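Local coordinates for protein Dot/Icm T4SS effector (Legionella pneumophila subsp. pneumophila, PDB 4HFV) that is of unknown molecular function but is probably a Dot/Icm type IV secretion effector, perhaps linked to metaeffector activity, at residues R17-N28 with E35-V45; Q52-L63 with V76-I84. All coordinates share one frame; numbering follows the deposited sequence.

Contact 1: R17-N28 with E35-V45; sequences RESIITLIKSHN and EDKLEYSVKEV
Leu38 and Ile24 carry the apolar part of this contact. Leu38 CD1 lies 3.8 Å from Ile21 CG1 and also touches Ile24 CD1. Leu38 CG rests on Ile20 CG2. The CG1 branch of Ile24, beside the backbone N (chi1 -74°), carries CD1 to Ser41 CB at 3.5 Å, while CG2, anti to that N, meets Glu44 CB. Val45 CG1 closes the far end, against Leu23 CG at 3.7 Å and Ile24 CG1. Polar groups hold both ends. At one end the Arg17 guanidinium lays a face on Leu38 CD2. Its NH2 donates to Glu35 O at 3.0 Å, with that oxygen tilted out of the guanidinium plane. A water at the edge of the same group accepts from Arg17 NH1 and Leu38 N and donates to Glu35 O. At the other end Asn28 ND2 donates to Glu44 OE2 at 3.2 Å, nearly straight (169°) but from above the carboxylate plane. In the conformer described, His27 ND1 donates to Glu44 OE1 at 3.0 Å, the oxygen lying in the ring plane. The other end of the Asn28 amide, OD1, accepts from Lys30 N. Helix 9-27 is followed by a loop that folds back, and the short 3-10 segment 38-44 packs on the helix. Ile33 of that loop touches Ile24, Leu38 and Ser41.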
loop_
_atom_site.group_PDB
_atom_site.type_symbol
_atom_site.label_atom_id
_atom_site.label_comp_id
_atom_site.label_asym_id
_atom_site.label_seq_id
_atom_site.Cartn_x
_atom_site.Cartn_y
_atom_site.Cartn_z
ATOM N N ARG A 17 -2.822 -7.623 -29.816
ATOM C CA ARG A 17 -1.932 -7.483 -30.952
ATOM C C ARG A 17 -2.829 -7.231 -32.186
ATOM O O ARG A 17 -2.478 -6.413 -33.045
ATOM C CB ARG A 17 -1.053 -8.734 -31.135
ATOM C CG ARG A 17 0.105 -8.847 -30.108
ATOM C CD ARG A 17 1.026 -10.050 -30.359
ATOM N NE ARG A 17 1.318 -10.144 -31.779
ATOM C CZ ARG A 17 2.371 -9.589 -32.385
ATOM N NH1 ARG A 17 3.314 -8.956 -31.693
ATOM N NH2 ARG A 17 2.483 -9.676 -33.704
ATOM N N GLU A 18 -3.989 -7.898 -32.255
ATOM C CA GLU A 18 -4.849 -7.728 -33.430
ATOM C C GLU A 18 -5.372 -6.283 -33.478
ATOM O O GLU A 18 -5.385 -5.661 -34.572
ATOM C CB GLU A 18 -6.008 -8.707 -33.479
ATOM C CG GLU A 18 -6.848 -8.605 -34.822
ATOM C CD GLU A 18 -6.008 -8.548 -36.134
ATOM O OE1 GLU A 18 -5.025 -9.313 -36.279
ATOM O OE2 GLU A 18 -6.337 -7.726 -37.033
ATOM N N SER A 19 -5.770 -5.743 -32.329
ATOM C CA SER A 19 -6.292 -4.382 -32.299
ATOM C C SER A 19 -5.206 -3.351 -32.645
ATOM O O SER A 19 -5.487 -2.295 -33.223
ATOM C CB SER A 19 -6.958 -4.096 -30.950
ATOM O OG SER A 19 -8.043 -4.998 -30.742
ATOM N N ILE A 20 -3.964 -3.660 -32.323
ATOM C CA ILE A 20 -2.872 -2.729 -32.619
ATOM C C ILE A 20 -2.649 -2.697 -34.129
ATOM O O ILE A 20 -2.523 -1.625 -34.751
ATOM C CB ILE A 20 -1.620 -3.113 -31.874
ATOM C CG1 ILE A 20 -1.795 -2.785 -30.384
ATOM C CG2 ILE A 20 -0.382 -2.394 -32.457
ATOM C CD1 ILE A 20 -0.711 -3.386 -29.487
ATOM N N ILE A 21 -2.601 -3.880 -34.727
ATOM C CA ILE A 21 -2.533 -3.997 -36.197
ATOM C C ILE A 21 -3.663 -3.207 -36.886
ATOM O O ILE A 21 -3.460 -2.550 -37.914
ATOM C CB ILE A 21 -2.566 -5.483 -36.563
ATOM C CG1 ILE A 21 -1.196 -6.122 -36.185
ATOM C CG2 ILE A 21 -2.914 -5.688 -38.024
ATOM C CD1 ILE A 21 -1.201 -7.597 -36.212
ATOM N N THR A 22 -4.863 -3.285 -36.333
ATOM C CA THR A 22 -6.008 -2.628 -36.953
ATOM C C THR A 22 -5.822 -1.110 -36.829
ATOM O O THR A 22 -6.040 -0.378 -37.776
ATOM C CB THR A 22 -7.323 -3.095 -36.265
ATOM O OG1 THR A 22 -7.525 -4.479 -36.596
ATOM C CG2 THR A 22 -8.539 -2.244 -36.753
ATOM N N LEU A 23 -5.383 -0.664 -35.648
ATOM C CA LEU A 23 -5.088 0.758 -35.389
ATOM C C LEU A 23 -4.054 1.286 -36.388
ATOM O O LEU A 23 -4.209 2.358 -36.957
ATOM C CB LEU A 23 -4.564 0.954 -33.929
ATOM C CG LEU A 23 -4.481 2.427 -33.456
ATOM C CD1 LEU A 23 -5.903 3.091 -33.461
ATOM C CD2 LEU A 23 -3.835 2.544 -32.078
ATOM N N ILE A 24 -2.989 0.533 -36.597
ATOM C CA ILE A 24 -1.958 0.909 -37.540
ATOM C C ILE A 24 -2.549 1.050 -38.961
ATOM O O ILE A 24 -2.309 2.039 -39.668
ATOM C CB ILE A 24 -0.806 -0.138 -37.526
ATOM C CG1 ILE A 24 0.046 0.001 -36.243
ATOM C CG2 ILE A 24 0.110 0.025 -38.737
ATOM C CD1 ILE A 24 0.857 -1.260 -35.919
ATOM N N LYS A 25 -3.328 0.045 -39.361
ATOM C CA LYS A 25 -3.903 -0.003 -40.677
ATOM C C LYS A 25 -4.977 1.067 -40.882
ATOM O O LYS A 25 -5.181 1.466 -42.020
ATOM C CB LYS A 25 -4.417 -1.417 -40.989
ATOM C CG LYS A 25 -3.301 -2.367 -41.427
ATOM C CD LYS A 25 -3.766 -3.832 -41.425
ATOM C CE LYS A 25 -2.709 -4.787 -42.025
ATOM N NZ LYS A 25 -3.256 -6.174 -42.116
ATOM N N SER A 26 -5.633 1.529 -39.806
ATOM C CA SER A 26 -6.633 2.604 -39.927
ATOM C C SER A 26 -5.971 3.906 -40.362
ATOM O O SER A 26 -6.629 4.757 -40.920
ATOM C CB SER A 26 -7.457 2.831 -38.638
ATOM O OG SER A 26 -6.671 3.412 -37.605
ATOM N N HIS A 27 -4.677 4.069 -40.096
ATOM C CA HIS A 27 -3.942 5.238 -40.620
ATOM C C HIS A 27 -3.307 4.951 -41.992
ATOM O O HIS A 27 -3.300 5.814 -42.874
ATOM C CB HIS A 27 -2.859 5.747 -39.632
ATOM C CG HIS A 27 -2.027 6.869 -40.186
ATOM N ND1 HIS A 27 -0.693 6.722 -40.506
ATOM C CD2 HIS A 27 -2.356 8.142 -40.523
ATOM C CE1 HIS A 27 -0.233 7.862 -40.995
ATOM N NE2 HIS A 27 -1.223 8.735 -41.026
ATOM N N ASN A 28 -2.788 3.738 -42.179
ATOM C CA ASN A 28 -2.083 3.397 -43.399
ATOM C C ASN A 28 -2.402 1.973 -43.793
ATOM O O ASN A 28 -1.857 1.033 -43.211
ATOM C CB ASN A 28 -0.559 3.553 -43.229
ATOM C CG ASN A 28 0.223 3.226 -44.494
ATOM O OD1 ASN A 28 -0.350 3.008 -45.572
ATOM N ND2 ASN A 28 1.549 3.214 -44.378
ATOM N N GLU A 35 5.581 -9.366 -38.245
ATOM C CA GLU A 35 4.995 -10.101 -37.116
ATOM C C GLU A 35 5.794 -9.964 -35.798
ATOM O O GLU A 35 5.258 -9.542 -34.756
ATOM C CB GLU A 35 4.838 -11.589 -37.463
ATOM C CG GLU A 35 3.959 -12.371 -36.465
ATOM C CD GLU A 35 4.083 -13.896 -36.591
ATOM O OE1 GLU A 35 4.414 -14.547 -35.572
ATOM O OE2 GLU A 35 3.837 -14.440 -37.698
ATOM N N ASP A 36 7.070 -10.334 -35.816
ATOM C CA ASP A 36 7.824 -10.320 -34.559
ATOM C C ASP A 36 8.416 -8.929 -34.225
ATOM O O ASP A 36 9.171 -8.780 -33.255
ATOM C CB ASP A 36 8.868 -11.448 -34.522
ATOM C CG ASP A 36 10.211 -11.028 -35.063
ATOM O OD1 ASP A 36 10.284 -10.768 -36.286
ATOM O OD2 ASP A 36 11.194 -10.973 -34.270
ATOM N N LYS A 37 8.028 -7.902 -34.992
ATOM C CA LYS A 37 8.505 -6.532 -34.744
ATOM C C LYS A 37 7.387 -5.490 -34.860
ATOM O O LYS A 37 7.538 -4.445 -35.479
ATOM C CB LYS A 37 9.661 -6.194 -35.691
ATOM C CG LYS A 37 10.981 -6.871 -35.310
ATOM C CD LYS A 37 11.911 -7.043 -36.504
ATOM C CE LYS A 37 13.362 -7.253 -36.050
ATOM N NZ LYS A 37 14.293 -7.425 -37.206
ATOM N N LEU A 38 6.272 -5.763 -34.219
ATOM C CA LEU A 38 5.127 -4.878 -34.326
ATOM C C LEU A 38 5.458 -3.450 -33.879
ATOM O O LEU A 38 4.924 -2.489 -34.415
ATOM C CB LEU A 38 3.995 -5.458 -33.515
ATOM C CG LEU A 38 2.598 -4.965 -33.749
ATOM C CD1 LEU A 38 2.288 -4.841 -35.269
ATOM C CD2 LEU A 38 1.693 -5.944 -33.060
ATOM N N GLU A 39 6.373 -3.301 -32.924
ATOM C CA GLU A 39 6.705 -1.971 -32.418
ATOM C C GLU A 39 7.253 -1.010 -33.474
ATOM O O GLU A 39 7.089 0.193 -33.329
ATOM C CB GLU A 39 7.653 -2.003 -31.174
ATOM C CG GLU A 39 8.602 -3.173 -31.045
ATOM C CD GLU A 39 7.912 -4.461 -30.602
ATOM O OE1 GLU A 39 7.747 -5.334 -31.450
ATOM O OE2 GLU A 39 7.546 -4.630 -29.424
ATOM N N TYR A 40 7.892 -1.538 -34.511
ATOM C CA TYR A 40 8.440 -0.721 -35.600
ATOM C C TYR A 40 7.349 0.000 -36.424
ATOM O O TYR A 40 7.637 0.968 -37.132
ATOM C CB TYR A 40 9.292 -1.591 -36.537
ATOM C CG TYR A 40 10.558 -2.163 -35.901
ATOM C CD1 TYR A 40 11.089 -1.633 -34.725
ATOM C CD2 TYR A 40 11.227 -3.226 -36.489
ATOM C CE1 TYR A 40 12.258 -2.157 -34.156
ATOM C CE2 TYR A 40 12.385 -3.752 -35.930
ATOM C CZ TYR A 40 12.896 -3.214 -34.770
ATOM O OH TYR A 40 14.037 -3.757 -34.225
ATOM N N SER A 41 6.112 -0.494 -36.332
ATOM C CA SER A 41 4.979 0.072 -37.073
ATOM C C SER A 41 4.224 1.101 -36.257
ATOM O O SER A 41 3.265 1.709 -36.724
ATOM C CB SER A 41 4.013 -1.046 -37.502
ATOM O OG SER A 41 4.679 -1.912 -38.408
ATOM N N VAL A 42 4.651 1.286 -35.018
ATOM C CA VAL A 42 3.913 2.107 -34.088
ATOM C C VAL A 42 3.924 3.562 -34.528
ATOM O O VAL A 42 3.015 4.319 -34.213
ATOM C CB VAL A 42 4.525 2.009 -32.673
ATOM C CG1 VAL A 42 5.745 2.958 -32.542
ATOM C CG2 VAL A 42 3.472 2.315 -31.642
ATOM N N LYS A 43 4.960 3.959 -35.249
ATOM C CA LYS A 43 5.030 5.302 -35.800
ATOM C C LYS A 43 3.751 5.697 -36.596
ATOM O O LYS A 43 3.465 6.885 -36.802
ATOM C CB LYS A 43 6.276 5.395 -36.688
ATOM C CG LYS A 43 6.355 4.228 -37.703
ATOM C CD LYS A 43 7.517 4.331 -38.695
ATOM C CE LYS A 43 7.383 3.291 -39.819
ATOM N NZ LYS A 43 8.682 3.146 -40.548
ATOM N N GLU A 44 2.981 4.698 -37.031
ATOM C CA GLU A 44 1.778 4.941 -37.831
ATOM C C GLU A 44 0.571 5.427 -37.035
ATOM O O GLU A 44 -0.325 6.046 -37.610
ATOM C CB GLU A 44 1.385 3.673 -38.593
ATOM C CG GLU A 44 2.435 3.224 -39.600
ATOM C CD GLU A 44 2.480 4.061 -40.874
ATOM O OE1 GLU A 44 1.760 5.081 -41.049
ATOM O OE2 GLU A 44 3.256 3.669 -41.740
ATOM N N VAL A 45 0.564 5.186 -35.728
ATOM C CA VAL A 45 -0.566 5.589 -34.882
ATOM C C VAL A 45 -0.363 6.996 -34.314
ATOM O O VAL A 45 0.731 7.561 -34.393
ATOM C CB VAL A 45 -0.855 4.533 -33.783
ATOM C CG1 VAL A 45 -0.975 3.148 -34.411
ATOM C CG2 VAL A 45 0.214 4.543 -32.690
HETATM O O HOH W 1 6.114 -7.818 -32.173
#

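Contact 2: Q52-L63 with V76-I84; sequences QVLVLLKTIELL and VLNALAYYI
Val76 meets Leu63 first, its CG1 lying 3.9 Å from Leu63 CD1 and slightly further from Thr59 CG2. Helix 76-84 runs antiparallel to helix 52-63, with an axis angle of 177° and a closest approach of 10.6 Å. The register sets Leu77 opposite Thr59, Leu80 opposite Leu56 and Ile84 opposite Gln52. Leu77 is a knob in a hole formed by Leu56, Thr59, Ile60 and Leu63. Its CD1 lies 3.8 Å from Ile60 CG1. Leu80 enters near the middle, with CG anti to the backbone N (chi1 -178°). This sends CD2 across to Thr59 OG1, at 3.3 Å, and on to Leu56 CD2 and Val55 CG1. The Thr59 hydroxyl meets this methyl while donating its proton to Val55 O at 2.9 Å. That carbonyl oxygen also takes the Thr59 N-H, from the opposite face of its plane. The hydroxyl proton is thus used within its own helix, and no hydrogen bond crosses the interface. Ile84 ends the row. Its CD1 meets Leu56 CG tip to tip at 3.6 Å. Its CG2 lies against the amide of Gln52, 4.0 Å from CD, while Gln52 OE1 is bonded to Arg49. Around this antiparallel pair, Tyr9 of helix 9-27 packs on Ile60, Leu63 and Leu77. Phe133 of helix 120-136 touches Thr59. Tyr83, the residue before Ile84, packs on helix 161-188 and bonds to Asp164 through its OH.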
loop_
_atom_site.group_PDB
_atom_site.type_symbol
_atom_site.label_atom_id
_atom_site.label_comp_id
_atom_site.label_asym_id
_atom_site.label_seq_id
_atom_site.Cartn_x
_atom_site.Cartn_y
_atom_site.Cartn_z
ATOM N N GLN A 52 0.942 4.257 -25.385
ATOM C CA GLN A 52 0.082 3.204 -24.863
ATOM C C GLN A 52 0.369 1.904 -25.594
ATOM O O GLN A 52 0.487 0.837 -24.990
ATOM C CB GLN A 52 -1.369 3.603 -25.017
ATOM C CG GLN A 52 -1.705 4.860 -24.266
ATOM C CD GLN A 52 -3.073 5.382 -24.627
ATOM O OE1 GLN A 52 -3.521 5.238 -25.767
ATOM N NE2 GLN A 52 -3.769 5.965 -23.647
ATOM N N VAL A 53 0.522 1.994 -26.909
ATOM C CA VAL A 53 0.809 0.816 -27.674
ATOM C C VAL A 53 2.156 0.211 -27.316
ATOM O O VAL A 53 2.232 -0.990 -27.120
ATOM C CB VAL A 53 0.682 1.127 -29.227
ATOM C CG1 VAL A 53 1.275 0.044 -30.053
ATOM C CG2 VAL A 53 -0.760 1.284 -29.576
ATOM N N LEU A 54 3.194 1.045 -27.179
ATOM C CA LEU A 54 4.536 0.557 -26.847
ATOM C C LEU A 54 4.590 -0.048 -25.441
ATOM O O LEU A 54 5.226 -1.093 -25.207
ATOM C CB LEU A 54 5.599 1.657 -27.052
ATOM C CG LEU A 54 5.782 2.123 -28.514
ATOM C CD1 LEU A 54 6.700 3.358 -28.592
ATOM C CD2 LEU A 54 6.372 0.988 -29.283
ATOM N N VAL A 55 3.852 0.533 -24.513
ATOM C CA VAL A 55 3.804 -0.060 -23.175
ATOM C C VAL A 55 3.128 -1.413 -23.160
ATOM O O VAL A 55 3.624 -2.359 -22.539
ATOM C CB VAL A 55 3.142 0.879 -22.203
ATOM C CG1 VAL A 55 2.815 0.138 -20.925
ATOM C CG2 VAL A 55 4.132 2.023 -21.949
ATOM N N LEU A 56 2.028 -1.537 -23.913
ATOM C CA LEU A 56 1.362 -2.825 -24.061
ATOM C C LEU A 56 2.280 -3.865 -24.689
ATOM O O LEU A 56 2.377 -4.976 -24.189
ATOM C CB LEU A 56 0.094 -2.703 -24.924
ATOM C CG LEU A 56 -1.120 -2.136 -24.200
ATOM C CD1 LEU A 56 -2.222 -1.623 -25.208
ATOM C CD2 LEU A 56 -1.627 -3.270 -23.356
ATOM N N LEU A 57 2.944 -3.507 -25.784
ATOM C CA LEU A 57 3.861 -4.415 -26.441
ATOM C C LEU A 57 5.097 -4.733 -25.594
ATOM O O LEU A 57 5.611 -5.870 -25.642
ATOM C CB LEU A 57 4.265 -3.879 -27.833
ATOM C CG LEU A 57 3.158 -3.777 -28.913
ATOM C CD1 LEU A 57 3.652 -3.065 -30.205
ATOM C CD2 LEU A 57 2.648 -5.114 -29.231
ATOM N N LYS A 58 5.655 -3.767 -24.879
ATOM C CA LYS A 58 6.798 -4.083 -24.015
ATOM C C LYS A 58 6.358 -5.012 -22.874
ATOM O O LYS A 58 7.067 -5.956 -22.508
ATOM C CB LYS A 58 7.446 -2.838 -23.419
ATOM C CG LYS A 58 8.631 -3.114 -22.569
ATOM C CD LYS A 58 9.801 -3.773 -23.302
ATOM C CE LYS A 58 10.258 -2.938 -24.479
ATOM N NZ LYS A 58 11.471 -3.560 -25.119
ATOM N N THR A 59 5.185 -4.745 -22.345
ATOM C CA THR A 59 4.621 -5.582 -21.277
ATOM C C THR A 59 4.499 -7.007 -21.782
ATOM O O THR A 59 4.945 -7.936 -21.118
ATOM C CB THR A 59 3.303 -4.972 -20.731
ATOM O OG1 THR A 59 3.630 -3.799 -19.994
ATOM C CG2 THR A 59 2.520 -5.913 -19.839
ATOM N N ILE A 60 3.929 -7.190 -22.972
ATOM C CA ILE A 60 3.799 -8.517 -23.534
ATOM C C ILE A 60 5.137 -9.233 -23.752
ATOM O O ILE A 60 5.282 -10.406 -23.414
ATOM C CB ILE A 60 3.032 -8.444 -24.864
ATOM C CG1 ILE A 60 1.529 -8.244 -24.604
ATOM C CG2 ILE A 60 3.271 -9.673 -25.639
ATOM C CD1 ILE A 60 0.751 -7.681 -25.852
ATOM N N GLU A 61 6.120 -8.532 -24.319
ATOM C CA GLU A 61 7.480 -9.087 -24.498
ATOM C C GLU A 61 8.085 -9.542 -23.141
ATOM O O GLU A 61 8.746 -10.592 -23.025
ATOM C CB GLU A 61 8.368 -7.998 -25.131
ATOM C CG GLU A 61 9.824 -8.405 -25.465
ATOM C CD GLU A 61 10.740 -7.190 -25.745
ATOM O OE1 GLU A 61 10.230 -6.074 -25.964
ATOM O OE2 GLU A 61 11.981 -7.337 -25.735
ATOM N N LEU A 62 7.885 -8.748 -22.107
ATOM C CA LEU A 62 8.531 -9.044 -20.822
ATOM C C LEU A 62 7.840 -10.244 -20.160
ATOM O O LEU A 62 8.490 -11.158 -19.639
ATOM C CB LEU A 62 8.537 -7.811 -19.901
ATOM C CG LEU A 62 9.460 -6.636 -20.321
ATOM C CD1 LEU A 62 9.178 -5.368 -19.496
ATOM C CD2 LEU A 62 10.918 -7.019 -20.244
ATOM N N LEU A 63 6.517 -10.252 -20.190
ATOM C CA LEU A 63 5.788 -11.404 -19.663
ATOM C C LEU A 63 6.144 -12.682 -20.418
ATOM O O LEU A 63 6.344 -13.730 -19.802
ATOM C CB LEU A 63 4.280 -11.128 -19.677
ATOM C CG LEU A 63 3.849 -10.009 -18.728
ATOM C CD1 LEU A 63 2.466 -9.551 -18.963
ATOM C CD2 LEU A 63 4.012 -10.436 -17.219
ATOM N N VAL A 76 -1.409 -9.408 -14.853
ATOM C CA VAL A 76 -0.701 -8.232 -15.332
ATOM C C VAL A 76 -1.250 -7.661 -16.630
ATOM O O VAL A 76 -1.504 -6.431 -16.726
ATOM C CB VAL A 76 0.807 -8.460 -15.444
ATOM C CG1 VAL A 76 1.503 -7.212 -16.025
ATOM C CG2 VAL A 76 1.399 -8.803 -14.031
ATOM N N LEU A 77 -1.423 -8.498 -17.652
ATOM C CA LEU A 77 -1.875 -7.975 -18.946
ATOM C C LEU A 77 -3.317 -7.448 -18.855
ATOM O O LEU A 77 -3.601 -6.383 -19.374
ATOM C CB LEU A 77 -1.675 -8.990 -20.079
ATOM C CG LEU A 77 -1.884 -8.475 -21.510
ATOM C CD1 LEU A 77 -0.982 -7.258 -21.891
ATOM C CD2 LEU A 77 -1.687 -9.595 -22.519
ATOM N N ASN A 78 -4.218 -8.173 -18.182
ATOM C CA ASN A 78 -5.574 -7.663 -17.994
ATOM C C ASN A 78 -5.552 -6.310 -17.304
ATOM O O ASN A 78 -6.236 -5.383 -17.722
ATOM C CB ASN A 78 -6.421 -8.626 -17.154
ATOM C CG ASN A 78 -6.983 -9.793 -17.962
ATOM O OD1 ASN A 78 -8.162 -9.810 -18.291
ATOM N ND2 ASN A 78 -6.167 -10.789 -18.223
ATOM N N ALA A 79 -4.784 -6.209 -16.212
ATOM C CA ALA A 79 -4.668 -4.956 -15.491
ATOM C C ALA A 79 -4.216 -3.808 -16.407
ATOM O O ALA A 79 -4.779 -2.725 -16.373
ATOM C CB ALA A 79 -3.692 -5.080 -14.247
ATOM N N LEU A 80 -3.163 -4.008 -17.181
ATOM C CA LEU A 80 -2.698 -2.929 -18.042
ATOM C C LEU A 80 -3.737 -2.557 -19.103
ATOM O O LEU A 80 -3.890 -1.378 -19.417
ATOM C CB LEU A 80 -1.422 -3.328 -18.760
ATOM C CG LEU A 80 -0.804 -2.275 -19.661
ATOM C CD1 LEU A 80 -0.507 -0.998 -18.900
ATOM C CD2 LEU A 80 0.458 -2.880 -20.250
ATOM N N ALA A 81 -4.417 -3.550 -19.677
ATOM C CA ALA A 81 -5.411 -3.237 -20.699
ATOM C C ALA A 81 -6.513 -2.433 -20.044
ATOM O O ALA A 81 -6.953 -1.420 -20.595
ATOM C CB ALA A 81 -5.989 -4.498 -21.363
ATOM N N TYR A 82 -6.956 -2.888 -18.868
ATOM C CA TYR A 82 -8.016 -2.184 -18.155
ATOM C C TYR A 82 -7.598 -0.763 -17.826
ATOM O O TYR A 82 -8.354 0.165 -18.039
ATOM C CB TYR A 82 -8.405 -2.923 -16.876
ATOM C CG TYR A 82 -9.666 -2.357 -16.280
ATOM C CD1 TYR A 82 -9.599 -1.277 -15.428
ATOM C CD2 TYR A 82 -10.932 -2.859 -16.630
ATOM C CE1 TYR A 82 -10.739 -0.729 -14.879
ATOM C CE2 TYR A 82 -12.081 -2.313 -16.096
ATOM C CZ TYR A 82 -11.968 -1.242 -15.220
ATOM O OH TYR A 82 -13.068 -0.662 -14.645
ATOM N N TYR A 83 -6.373 -0.602 -17.331
ATOM C CA TYR A 83 -5.833 0.719 -16.994
ATOM C C TYR A 83 -5.765 1.655 -18.208
ATOM O O TYR A 83 -6.146 2.829 -18.152
ATOM C CB TYR A 83 -4.439 0.519 -16.349
ATOM C CG TYR A 83 -3.741 1.772 -15.837
ATOM C CD1 TYR A 83 -4.366 2.663 -14.979
ATOM C CD2 TYR A 83 -2.413 2.025 -16.183
ATOM C CE1 TYR A 83 -3.675 3.779 -14.495
ATOM C CE2 TYR A 83 -1.735 3.120 -15.734
ATOM C CZ TYR A 83 -2.352 3.999 -14.901
ATOM O OH TYR A 83 -1.633 5.100 -14.489
ATOM N N ILE A 84 -5.242 1.157 -19.314
ATOM C CA ILE A 84 -5.152 2.016 -20.487
ATOM C C ILE A 84 -6.534 2.354 -21.008
ATOM O O ILE A 84 -6.780 3.487 -21.413
ATOM C CB ILE A 84 -4.306 1.387 -21.602
ATOM C CG1 ILE A 84 -2.825 1.528 -21.229
ATOM C CG2 ILE A 84 -4.617 2.082 -22.930
ATOM C CD1 ILE A 84 -1.936 0.620 -21.994
#

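How the contacts relate
Contact 1 and contact 2 follow one another along the chain, and their centres lie 15 Å apart. The centre of contact 2 lies about 5 Å from the centre of the chain, and that of contact 1 about 18 Å from it. Helix 49-64 joins them, since the face turned from 76-84 packs on contact 1. Val42 CG2 meets Val53 CG1 at 3.5 Å, and Ile20 CD1 meets Leu57 CD2 at 3.8 Å. Glu39 CB adds a contact of 3.8 Å with Leu54 CD2. Both contacts lie away from the succinate site of Ser169, His173 and Arg176. A bound citrate, probably from crystallisation, lies close to the Leu23 side chain of contact 1.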